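Local coordinates for protein putative enoyl-CoA hydratase (Streptomyces avermitilis, PDB 3GKB) that is a putative enoyl-CoA hydratase of the crotonase family, probably acting on acyl-CoA thioesters, though its own reaction and substrate have not been established, at residues L11-E16 against A20-D25; T42-L47 against I56-A61. All coordinates share one frame; numbering follows the deposited sequence.

Interaction 1 of 2, residues L11-E16 against A20-D25; sequences LRVSSE and ARIILD
R12 rises off the sheet and meets D25, just past the end of the partner strand, with its guanidinium end, NH1 and NH2 both converging on the single oxygen OD2. NH1 of R12 lies 2.9 Å from OD2 of D25, and NH2 of R12 makes a longer, more bent bond of 3.2 Å to the same atom. OD2 lies in the guanidinium plane, whereas the two nitrogens approach it on its anti side and from opposite faces of the carboxylate, since the planes stand 79° apart. A bend at chi3 (-67°) turns the arginine chain into this position and brings NH2 near CG2 of I23. Replacing D25 by an alanine removes OD2 and would probably leave the R12 guanidinium without its charged mate and freer to turn. R12 and I23 lie on the two strands of an antiparallel beta hairpin, in which R12 with I23 and S14 with R21 are the hydrogen-bonded pairs. On the face shared by R12, S14 and R21, one water links OG of S14 to the carbonyl of R21, while a second joins OG to NH2 of R21. On the other face V13 and I22 run side by side, CG2 of V13 3.9 Å from CG1 of I22.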
loop_
_atom_site.group_PDB
_atom_site.type_symbol
_atom_site.label_atom_id
_atom_site.label_comp_id
_atom_site.label_asym_id
_atom_site.label_seq_id
_atom_site.Cartn_x
_atom_site.Cartn_y
_atom_site.Cartn_z
ATOM N N LEU B 11 31.298 -12.590 6.029
ATOM C CA LEU B 11 30.181 -13.435 5.650
ATOM C C LEU B 11 30.692 -14.805 5.207
ATOM O O LEU B 11 31.902 -14.987 4.964
ATOM C CB LEU B 11 29.349 -12.761 4.546
ATOM C CG LEU B 11 30.021 -12.453 3.206
ATOM C CD1 LEU B 11 29.898 -13.672 2.313
ATOM C CD2 LEU B 11 29.421 -11.215 2.501
ATOM N N ARG B 12 29.765 -15.757 5.139
ATOM C CA ARG B 12 30.006 -17.088 4.572
ATOM C C ARG B 12 28.911 -17.414 3.576
ATOM O O ARG B 12 27.761 -17.023 3.771
ATOM C CB ARG B 12 29.957 -18.138 5.672
ATOM C CG ARG B 12 31.125 -18.067 6.596
ATOM C CD ARG B 12 31.062 -19.202 7.620
ATOM N NE ARG B 12 29.949 -19.078 8.563
ATOM C CZ ARG B 12 29.890 -18.172 9.538
ATOM N NH1 ARG B 12 30.856 -17.268 9.696
ATOM N NH2 ARG B 12 28.859 -18.163 10.356
ATOM N N VAL B 13 29.273 -18.133 2.518
ATOM C CA VAL B 13 28.322 -18.563 1.533
ATOM C C VAL B 13 28.398 -20.065 1.309
ATOM O O VAL B 13 29.488 -20.649 1.290
ATOM C CB VAL B 13 28.530 -17.864 0.178
ATOM C CG1 VAL B 13 27.390 -18.222 -0.761
ATOM C CG2 VAL B 13 28.620 -16.387 0.351
ATOM N N SER B 14 27.243 -20.685 1.162
ATOM C CA SER B 14 27.168 -22.072 0.742
ATOM C C SER B 14 25.957 -22.252 -0.159
ATOM O O SER B 14 25.003 -21.472 -0.095
ATOM C CB SER B 14 27.075 -22.987 1.946
ATOM O OG SER B 14 25.919 -22.744 2.702
ATOM N N SER B 15 26.001 -23.242 -1.034
ATOM C CA SER B 15 24.906 -23.437 -1.923
ATOM C C SER B 15 24.724 -24.909 -2.221
ATOM O O SER B 15 25.687 -25.681 -2.276
ATOM C CB SER B 15 25.091 -22.623 -3.204
ATOM O OG SER B 15 26.106 -23.179 -3.998
ATOM N N GLU B 16 23.471 -25.273 -2.399
ATOM C CA GLU B 16 23.083 -26.639 -2.650
ATOM C C GLU B 16 21.642 -26.613 -3.091
ATOM O O GLU B 16 20.870 -25.781 -2.614
ATOM C CB GLU B 16 23.217 -27.441 -1.364
ATOM C CG GLU B 16 23.404 -28.911 -1.551
ATOM C CD GLU B 16 23.727 -29.581 -0.227
ATOM O OE1 GLU B 16 22.895 -29.540 0.692
ATOM O OE2 GLU B 16 24.827 -30.125 -0.090
ATOM N N ALA B 20 21.481 -20.602 -2.579
ATOM C CA ALA B 20 22.658 -20.111 -1.846
ATOM C C ALA B 20 22.241 -19.451 -0.549
ATOM O O ALA B 20 21.266 -18.727 -0.520
ATOM C CB ALA B 20 23.465 -19.158 -2.691
ATOM N N ARG B 21 22.958 -19.732 0.534
ATOM C CA ARG B 21 22.708 -19.107 1.833
ATOM C C ARG B 21 23.900 -18.212 2.126
ATOM O O ARG B 21 25.055 -18.670 2.099
ATOM C CB ARG B 21 22.538 -20.158 2.933
ATOM C CG ARG B 21 21.171 -20.810 2.924
ATOM C CD ARG B 21 21.038 -21.769 4.074
ATOM N NE ARG B 21 21.858 -22.962 3.878
ATOM C CZ ARG B 21 22.223 -23.811 4.845
ATOM N NH1 ARG B 21 21.863 -23.617 6.113
ATOM N NH2 ARG B 21 22.970 -24.866 4.540
ATOM N N ILE B 22 23.625 -16.930 2.350
ATOM C CA ILE B 22 24.662 -15.978 2.694
ATOM C C ILE B 22 24.424 -15.619 4.151
ATOM O O ILE B 22 23.382 -15.084 4.494
ATOM C CB ILE B 22 24.621 -14.736 1.765
ATOM C CG1 ILE B 22 24.885 -15.150 0.299
ATOM C CG2 ILE B 22 25.619 -13.708 2.218
ATOM C CD1 ILE B 22 24.768 -13.997 -0.703
ATOM N N ILE B 23 25.380 -15.956 5.003
ATOM C CA ILE B 23 25.257 -15.737 6.433
ATOM C C ILE B 23 26.201 -14.608 6.796
ATOM O O ILE B 23 27.425 -14.717 6.615
ATOM C CB ILE B 23 25.640 -17.004 7.254
ATOM C CG1 ILE B 23 24.777 -18.205 6.814
ATOM C CG2 ILE B 23 25.480 -16.711 8.760
ATOM C CD1 ILE B 23 25.264 -19.570 7.337
ATOM N N LEU B 24 25.630 -13.531 7.325
ATOM C CA LEU B 24 26.349 -12.325 7.658
ATOM C C LEU B 24 26.929 -12.464 9.076
ATOM O O LEU B 24 26.207 -12.816 10.006
ATOM C CB LEU B 24 25.411 -11.112 7.541
ATOM C CG LEU B 24 24.747 -10.938 6.157
ATOM C CD1 LEU B 24 23.430 -10.162 6.250
ATOM C CD2 LEU B 24 25.681 -10.247 5.222
ATOM N N ASP B 25 28.242 -12.254 9.209
ATOM C CA ASP B 25 28.975 -12.558 10.454
ATOM C C ASP B 25 30.189 -11.639 10.588
ATOM O O ASP B 25 31.295 -11.941 10.085
ATOM C CB ASP B 25 29.378 -14.037 10.490
ATOM C CG ASP B 25 29.875 -14.507 11.868
ATOM O OD1 ASP B 25 29.993 -13.690 12.808
ATOM O OD2 ASP B 25 30.108 -15.743 12.024
HETATM O O HOH W 1 26.063 -20.412 4.077
HETATM O O HOH W 2 23.970 -25.125 1.755
#

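Interaction 2 of 2, residues T42-L47 against I56-A61; sequences TVLTTL and IVFSSA
This is a small, buried, wholly apolar helix-on-sheet contact within a beta-alpha-beta unit, where helix 34-48 packs against strand 55-60. The helix runs nearly antiparallel to the strand, at 165°, and the axes of the two short segments come no nearer than 12.0 Å, so side chains alone bridge the gap. Four do so: L44 and L47 from the helix, I56 and F58 from the strand. CD1 of I56 faces the notch formed by the two leucine methyls, 3.9 Å from CD2 of L44 and equally far from CD1 of L47, and both leucines cross the isoleucine at a slant. The extended I56 chain, with CG1 anti to the carbonyl carbon (chi1 -63°) and chi2 at 165°, carries that terminal methyl out to the helix. L44 and F58 approach from opposite directions. CD2 of L44 meets the F58 ring at its edge, 3.9 Å from CZ of F58, while CG2 of I56 sits 3.8 Å over one face of the F58 ring, displaced from its centre. CD2 of L44 therefore touches both strand residues. On the helix, T46 returns its hydroxyl to the carbonyl of T42, OG1 lying 2.8 Å from O of T42; that oxygen also accepts the backbone N-H of T46. Around the contact, I22 of strand 19-24 touches L44, I56 and F58, and the F58 ring also meets F124 of helix 120-127 edge-to-face. Strand 55-60 itself lies between strands 19-24 and 108-113, to which it is parallel, with helix 34-48 covering the sheet on the side of I56 and F58.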
loop_
_atom_site.group_PDB
_atom_site.type_symbol
_atom_site.label_atom_id
_atom_site.label_comp_id
_atom_site.label_asym_id
_atom_site.label_seq_id
_atom_site.Cartn_x
_atom_site.Cartn_y
_atom_site.Cartn_z
ATOM N N THR B 42 31.364 -8.839 -4.401
ATOM C CA THR B 42 32.036 -10.022 -4.962
ATOM C C THR B 42 31.135 -11.249 -4.991
ATOM O O THR B 42 31.006 -11.911 -6.037
ATOM C CB THR B 42 33.344 -10.349 -4.197
ATOM O OG1 THR B 42 34.206 -9.208 -4.236
ATOM C CG2 THR B 42 34.056 -11.539 -4.832
ATOM N N VAL B 43 30.497 -11.546 -3.862
ATOM C CA VAL B 43 29.678 -12.741 -3.772
ATOM C C VAL B 43 28.441 -12.641 -4.663
ATOM O O VAL B 43 28.149 -13.584 -5.397
ATOM C CB VAL B 43 29.270 -13.068 -2.333
ATOM C CG1 VAL B 43 28.257 -14.223 -2.324
ATOM C CG2 VAL B 43 30.471 -13.463 -1.546
ATOM N N LEU B 44 27.752 -11.504 -4.649
ATOM C CA LEU B 44 26.562 -11.376 -5.476
ATOM C C LEU B 44 26.877 -11.331 -6.971
ATOM O O LEU B 44 26.149 -11.891 -7.773
ATOM C CB LEU B 44 25.702 -10.185 -5.046
ATOM C CG LEU B 44 25.013 -10.334 -3.683
ATOM C CD1 LEU B 44 24.307 -9.035 -3.299
ATOM C CD2 LEU B 44 24.012 -11.504 -3.657
ATOM N N THR B 45 27.967 -10.678 -7.337
ATOM C CA THR B 45 28.368 -10.618 -8.744
ATOM C C THR B 45 28.712 -12.028 -9.245
ATOM O O THR B 45 28.255 -12.422 -10.327
ATOM C CB THR B 45 29.550 -9.626 -8.928
ATOM O OG1 THR B 45 29.086 -8.312 -8.573
ATOM C CG2 THR B 45 30.019 -9.584 -10.368
ATOM N N THR B 46 29.439 -12.803 -8.439
ATOM C CA THR B 46 29.758 -14.188 -8.775
ATOM C C THR B 46 28.493 -15.044 -8.893
ATOM O O THR B 46 28.352 -15.838 -9.816
ATOM C CB THR B 46 30.672 -14.831 -7.744
ATOM O OG1 THR B 46 31.880 -14.047 -7.589
ATOM C CG2 THR B 46 30.997 -16.268 -8.142
ATOM N N LEU B 47 27.581 -14.901 -7.945
ATOM C CA LEU B 47 26.337 -15.674 -8.009
ATOM C C LEU B 47 25.480 -15.331 -9.210
ATOM O O LEU B 47 24.851 -16.233 -9.777
ATOM C CB LEU B 47 25.523 -15.549 -6.713
ATOM C CG LEU B 47 26.086 -16.286 -5.492
ATOM C CD1 LEU B 47 25.420 -15.806 -4.184
ATOM C CD2 LEU B 47 25.919 -17.814 -5.695
ATOM N N ILE B 56 18.611 -16.937 -3.371
ATOM C CA ILE B 56 19.623 -16.558 -2.360
ATOM C C ILE B 56 18.886 -16.170 -1.070
ATOM O O ILE B 56 17.921 -15.395 -1.114
ATOM C CB ILE B 56 20.458 -15.344 -2.823
ATOM C CG1 ILE B 56 21.255 -15.697 -4.090
ATOM C CG2 ILE B 56 21.361 -14.847 -1.675
ATOM C CD1 ILE B 56 21.824 -14.479 -4.848
ATOM N N VAL B 57 19.296 -16.747 0.058
ATOM C CA VAL B 57 18.705 -16.417 1.353
ATOM C C VAL B 57 19.778 -15.768 2.231
ATOM O O VAL B 57 20.841 -16.358 2.473
ATOM C CB VAL B 57 18.161 -17.630 2.114
ATOM C CG1 VAL B 57 17.502 -17.151 3.452
ATOM C CG2 VAL B 57 17.138 -18.423 1.286
ATOM N N PHE B 58 19.491 -14.565 2.699
ATOM C CA PHE B 58 20.370 -13.844 3.603
ATOM C C PHE B 58 19.904 -14.036 5.026
ATOM O O PHE B 58 18.720 -13.847 5.326
ATOM C CB PHE B 58 20.330 -12.346 3.306
ATOM C CG PHE B 58 20.753 -11.966 1.924
ATOM C CD1 PHE B 58 22.077 -11.742 1.622
ATOM C CD2 PHE B 58 19.823 -11.782 0.929
ATOM C CE1 PHE B 58 22.460 -11.337 0.339
ATOM C CE2 PHE B 58 20.215 -11.405 -0.340
ATOM C CZ PHE B 58 21.549 -11.191 -0.620
ATOM N N SER B 59 20.842 -14.381 5.899
ATOM C CA SER B 59 20.551 -14.513 7.319
ATOM C C SER B 59 21.740 -13.994 8.122
ATOM O O SER B 59 22.805 -13.688 7.583
ATOM C CB SER B 59 20.208 -15.969 7.679
ATOM O OG SER B 59 21.350 -16.811 7.552
ATOM N N SER B 60 21.563 -13.865 9.425
ATOM C CA SER B 60 22.664 -13.418 10.271
ATOM C C SER B 60 23.169 -14.488 11.250
ATOM O O SER B 60 22.373 -15.234 11.802
ATOM C CB SER B 60 22.212 -12.216 11.090
ATOM O OG SER B 60 23.256 -11.791 11.943
ATOM N N ALA B 61 24.474 -14.500 11.497
ATOM C CA ALA B 61 25.064 -15.317 12.566
ATOM C C ALA B 61 24.992 -14.644 13.954
ATOM O O ALA B 61 25.208 -15.296 14.992
ATOM C CB ALA B 61 26.512 -15.673 12.199
#

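Interactions 1 and 2 adjoin, their centres about 6 Å apart, and share one sheet, because the second strand of the hairpin runs parallel to strand 55-60. Probable hydrogen bonds sew the two together: N of L24 lies 2.8 Å from O of S59, and O of L24 lies 2.8 Å from N of A61. Helix 34-48 reaches both, since CG1 of V43 packs 3.5 Å from CG2 of V13 on the outermost strand. At the strand ends, CB of A61 sits 3.6 Å from CG of D25, beside the salt bridge. Together the hairpin and the crossover helix form one flank of the crotonase-like core.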